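Local coordinates for protein sesquisabinene B synthase 2 (Santalum album, PDB 6A2A) that probably cyclises farnesyl diphosphate to the sesquiterpene sesquisabinene B, as a magnesium- or manganese-dependent plant terpene synthase, at residues 448-451 with 452-456; 500-503 with 504-508. One frame throughout, in Å; residues are numbered along the deposited sequence.

Overall arrangement
Following the chain from the N terminus, contact 1 (448-451 with 452-456) falls within helix 447-462, and contact 2 (500-503 with 504-508) within helix 489-510. Each joins successive turns of one helix and closes no loop, and the two follow in series without nesting or crossing. In space they are neighbours, their centres about 9 Å apart. The W503 ring of contact 2 packs on contact 1, its CE3 lying 3.5 Å from A451 CB and its CZ2 3.6 Å from I454 CD1. Helix 521-535 touches both contacts, through S452 in one and W504 in the other, bringing three helices of the C-terminal part of the chain together.

Contact 1: 448-451 with 452-456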
loop_
_atom_site.group_PDB
_atom_site.type_symbol
_atom_site.label_atom_id
_atom_site.label_comp_id
_atom_site.label_asym_id
_atom_site.label_seq_id
_atom_site.Cartn_x
_atom_site.Cartn_y
_atom_site.Cartn_z
ATOM N N PHE A 448 17.393 24.347 17.976
ATOM C CA PHE A 448 16.936 23.016 18.449
ATOM C C PHE A 448 17.110 21.966 17.353
ATOM O O PHE A 448 17.587 20.893 17.607
ATOM C CB PHE A 448 15.458 23.084 18.805
ATOM C CG PHE A 448 14.871 21.862 19.454
ATOM C CD1 PHE A 448 15.482 21.266 20.537
ATOM C CD2 PHE A 448 13.672 21.346 19.009
ATOM C CE1 PHE A 448 14.920 20.160 21.141
ATOM C CE2 PHE A 448 13.113 20.242 19.615
ATOM C CZ PHE A 448 13.744 19.657 20.675
ATOM N N VAL A 449 16.676 22.302 16.170
ATOM C CA VAL A 449 16.739 21.356 15.026
ATOM C C VAL A 449 18.180 21.250 14.530
ATOM O O VAL A 449 18.611 20.167 14.231
ATOM C CB VAL A 449 15.778 21.818 13.926
ATOM C CG1 VAL A 449 15.795 20.871 12.755
ATOM C CG2 VAL A 449 14.387 21.996 14.483
ATOM N N ARG A 450 18.882 22.351 14.463
ATOM C CA ARG A 450 20.278 22.346 13.982
ATOM C C ARG A 450 21.121 21.431 14.883
ATOM O O ARG A 450 21.884 20.690 14.371
ATOM C CB ARG A 450 20.834 23.767 13.994
ATOM C CG ARG A 450 22.134 23.942 13.235
ATOM C CD ARG A 450 22.753 25.306 13.451
ATOM N NE ARG A 450 23.896 25.533 12.604
ATOM C CZ ARG A 450 25.023 26.142 12.941
ATOM N NH1 ARG A 450 26.017 26.141 12.078
ATOM N NH2 ARG A 450 25.170 26.756 14.102
ATOM N N ALA A 451 20.952 21.554 16.179
ATOM C CA ALA A 451 21.697 20.735 17.156
ATOM C C ALA A 451 21.435 19.248 16.880
ATOM O O ALA A 451 22.372 18.489 16.807
ATOM C CB ALA A 451 21.288 21.135 18.548
ATOM N N SER A 452 20.192 18.885 16.724
ATOM C CA SER A 452 19.805 17.483 16.443
ATOM C C SER A 452 20.461 16.993 15.150
ATOM O O SER A 452 21.070 15.961 15.177
ATOM C CB SER A 452 18.323 17.341 16.392
ATOM O OG SER A 452 17.942 16.034 16.087
ATOM N N CYS A 453 20.358 17.736 14.070
ATOM C CA CYS A 453 20.963 17.263 12.801
ATOM C C CYS A 453 22.486 17.198 12.929
ATOM O O CYS A 453 23.038 16.264 12.450
ATOM C CB CYS A 453 20.548 18.149 11.636
ATOM S SG CYS A 453 18.752 18.196 11.446
ATOM N N ILE A 454 23.122 18.177 13.525
ATOM C CA ILE A 454 24.597 18.089 13.655
ATOM C C ILE A 454 24.937 16.866 14.516
ATOM O O ILE A 454 25.828 16.146 14.149
ATOM C CB ILE A 454 25.194 19.387 14.224
ATOM C CG1 ILE A 454 25.008 20.536 13.241
ATOM C CG2 ILE A 454 26.655 19.184 14.542
ATOM C CD1 ILE A 454 25.544 21.849 13.726
ATOM N N LEU A 455 24.227 16.685 15.613
ATOM C CA LEU A 455 24.492 15.505 16.467
ATOM C C LEU A 455 24.405 14.202 15.667
ATOM O O LEU A 455 25.324 13.348 15.741
ATOM C CB LEU A 455 23.517 15.514 17.649
ATOM C CG LEU A 455 23.965 16.405 18.805
ATOM C CD1 LEU A 455 22.809 16.685 19.740
ATOM C CD2 LEU A 455 25.136 15.756 19.542
ATOM N N CYS A 456 23.344 14.025 14.876
ATOM C CA CYS A 456 23.174 12.773 14.141
ATOM C C CYS A 456 24.371 12.533 13.206
ATOM O O CYS A 456 24.901 11.399 13.088
ATOM C CB CYS A 456 21.850 12.784 13.379
ATOM S SG CYS A 456 20.400 12.689 14.453
#
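L455 N donates to A451 O at 2.8 Å, and I454 N to R450 O at 2.9 Å. With C453 N on V449 O (3.0 Å) they form the i to i+4 ladder of an alpha-helix, here part of the all-helical class I terpene synthase domain. The C453 bond is nearly straight, with an N-H...O angle of 170°. The S452 N to F448 O bond that precedes it is weak.

Two side chains have polar mates beyond the segment: R450 NH1 forms a salt bridge with D411 OD1, and the buried S452 OG is hydrogen-bonded to the carbonyl oxygen of T525. R450 runs extended from CG to NE, alongside I454 and pointing the same way. Its CG is anti to the backbone N (chi1 -167°) and meets I454 CD1 at 4.0 Å, while that methyl also lies 4.1 Å above one face of the guanidinium, offset toward the rim. I454 CG1, anti to the carbonyl carbon and beside the backbone N, comes within 3.3 Å of R450 O.

The same helix carries N460, which has been seen to bind magnesium in this protein, although no metal is bound to this chain; the side chains of L455 and N460 are about 9 Å apart. F419 and P420 touch C453, whose SG sits beside its own backbone N, 4.2 Å from V449 CG1.

Contact 2: 500-503 with 504-508; sequences VRMW and WKRLN
Four alpha-helical bonds link V500 through W503 to W504 through L507, and the L507 N to W503 O bond is the straightest, with an N-H...O angle of 175°. R506 packs its aliphatic part against two residues of the preceding turn. Its CD lies 3.7 Å from M502 SD and 3.9 Å from W503 CZ3, and the guanidinium and indole cross obliquely, their planes 20° apart. M502 reaches it from alongside, with CG anti to the backbone N (chi1 179°) and the chain bent at chi2 and chi3. Shortening R506 to alanine takes away the CG-CD chain, which is likely to open a gap beside M502 SD and W503 CZ3 and to cost E175 the long, weak ion pair it has with R506 NE.

One water accepts from both R501 NE (3.0 Å) and K505 NZ (3.2 Å), bridging two like charges. V500 CG1 meets W504 CD1 at 4.0 Å, side by side, while W504 NE1 is hydrogen-bonded to H533 NE2 and its ring stacks on W217. K505 NZ also forms a salt bridge with D181 of the N-terminal domain, which places this helix where the two alpha-helical domains of a plant terpene synthase meet.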
loop_
_atom_site.group_PDB
_atom_site.type_symbol
_atom_site.label_atom_id
_atom_site.label_comp_id
_atom_site.label_asym_id
_atom_site.label_seq_id
_atom_site.Cartn_x
_atom_site.Cartn_y
_atom_site.Cartn_z
ATOM N N VAL A 500 29.865 16.546 20.677
ATOM C CA VAL A 500 28.635 15.834 20.972
ATOM C C VAL A 500 28.109 16.306 22.321
ATOM O O VAL A 500 26.918 16.530 22.485
ATOM C CB VAL A 500 28.873 14.334 20.956
ATOM C CG1 VAL A 500 27.747 13.564 21.597
ATOM C CG2 VAL A 500 29.185 13.874 19.542
ATOM N N ARG A 501 29.020 16.396 23.321
ATOM C CA ARG A 501 28.538 16.793 24.650
ATOM C C ARG A 501 28.000 18.228 24.636
ATOM O O ARG A 501 26.953 18.511 25.207
ATOM C CB ARG A 501 29.633 16.649 25.709
ATOM C CG ARG A 501 30.025 15.192 25.916
ATOM C CD ARG A 501 30.953 14.972 27.124
ATOM N NE ARG A 501 32.169 15.714 26.960
ATOM C CZ ARG A 501 33.281 15.240 26.395
ATOM N NH1 ARG A 501 33.340 14.003 25.941
ATOM N NH2 ARG A 501 34.349 16.010 26.302
ATOM N N MET A 502 28.694 19.100 23.921
ATOM C CA MET A 502 28.248 20.516 23.789
ATOM C C MET A 502 26.856 20.612 23.153
ATOM O O MET A 502 25.992 21.330 23.611
ATOM C CB MET A 502 29.268 21.290 22.947
ATOM C CG MET A 502 28.898 22.758 22.736
ATOM S SD MET A 502 27.891 23.157 21.263
ATOM C CE MET A 502 29.051 22.637 20.011
ATOM N N TRP A 503 26.641 19.957 22.013
ATOM C CA TRP A 503 25.343 20.101 21.332
ATOM C C TRP A 503 24.224 19.464 22.144
ATOM O O TRP A 503 23.125 19.961 22.162
ATOM C CB TRP A 503 25.427 19.541 19.911
ATOM C CG TRP A 503 26.119 20.399 18.903
ATOM C CD1 TRP A 503 27.285 20.150 18.252
ATOM C CD2 TRP A 503 25.656 21.669 18.417
ATOM N NE1 TRP A 503 27.613 21.199 17.415
ATOM C CE2 TRP A 503 26.621 22.130 17.494
ATOM C CE3 TRP A 503 24.562 22.470 18.724
ATOM C CZ2 TRP A 503 26.485 23.349 16.844
ATOM C CZ3 TRP A 503 24.464 23.706 18.119
ATOM C CH2 TRP A 503 25.380 24.093 17.167
ATOM N N TRP A 504 24.508 18.368 22.881
ATOM C CA TRP A 504 23.539 17.868 23.811
ATOM C C TRP A 504 23.182 18.916 24.878
ATOM O O TRP A 504 22.044 19.007 25.265
ATOM C CB TRP A 504 24.050 16.562 24.458
ATOM C CG TRP A 504 23.471 15.307 23.880
ATOM C CD1 TRP A 504 24.138 14.421 23.094
ATOM C CD2 TRP A 504 22.129 14.825 23.969
ATOM N NE1 TRP A 504 23.311 13.399 22.733
ATOM C CE2 TRP A 504 22.085 13.606 23.257
ATOM C CE3 TRP A 504 20.964 15.247 24.629
ATOM C CZ2 TRP A 504 20.946 12.815 23.193
ATOM C CZ3 TRP A 504 19.826 14.480 24.530
ATOM C CH2 TRP A 504 19.826 13.266 23.834
ATOM N N LYS A 505 24.165 19.602 25.418
ATOM C CA LYS A 505 23.876 20.689 26.391
ATOM C C LYS A 505 22.905 21.732 25.810
ATOM O O LYS A 505 21.964 22.181 26.460
ATOM C CB LYS A 505 25.194 21.313 26.819
ATOM C CG LYS A 505 26.007 20.502 27.834
ATOM C CD LYS A 505 27.406 21.012 27.921
ATOM C CE LYS A 505 28.289 20.167 28.800
ATOM N NZ LYS A 505 29.648 20.728 28.888
ATOM N N ARG A 506 23.119 22.100 24.555
ATOM C CA ARG A 506 22.210 23.056 23.896
ATOM C C ARG A 506 20.824 22.468 23.711
ATOM O O ARG A 506 19.829 23.116 23.941
ATOM C CB ARG A 506 22.886 23.503 22.583
ATOM C CG ARG A 506 24.267 24.083 22.810
ATOM C CD ARG A 506 24.786 25.055 21.768
ATOM N NE ARG A 506 24.239 26.374 22.005
ATOM C CZ ARG A 506 24.626 27.460 21.336
ATOM N NH1 ARG A 506 25.573 27.378 20.400
ATOM N NH2 ARG A 506 24.080 28.614 21.638
ATOM N N LEU A 507 20.692 21.207 23.229
ATOM C CA LEU A 507 19.425 20.516 23.176
ATOM C C LEU A 507 18.674 20.505 24.522
ATOM O O LEU A 507 17.478 20.750 24.558
ATOM C CB LEU A 507 19.716 19.058 22.779
ATOM C CG LEU A 507 19.608 18.569 21.357
ATOM C CD1 LEU A 507 19.471 17.035 21.355
ATOM C CD2 LEU A 507 18.500 19.212 20.538
ATOM N N ASN A 508 19.372 20.139 25.631
ATOM C CA ASN A 508 18.784 20.067 26.944
ATOM C C ASN A 508 18.201 21.426 27.356
ATOM O O ASN A 508 17.080 21.504 27.787
ATOM C CB ASN A 508 19.831 19.671 28.010
ATOM C CG ASN A 508 20.284 18.227 27.929
ATOM O OD1 ASN A 508 19.598 17.407 27.317
ATOM N ND2 ASN A 508 21.422 17.944 28.528
HETATM O O HOH W 1 31.805 18.503 27.978
#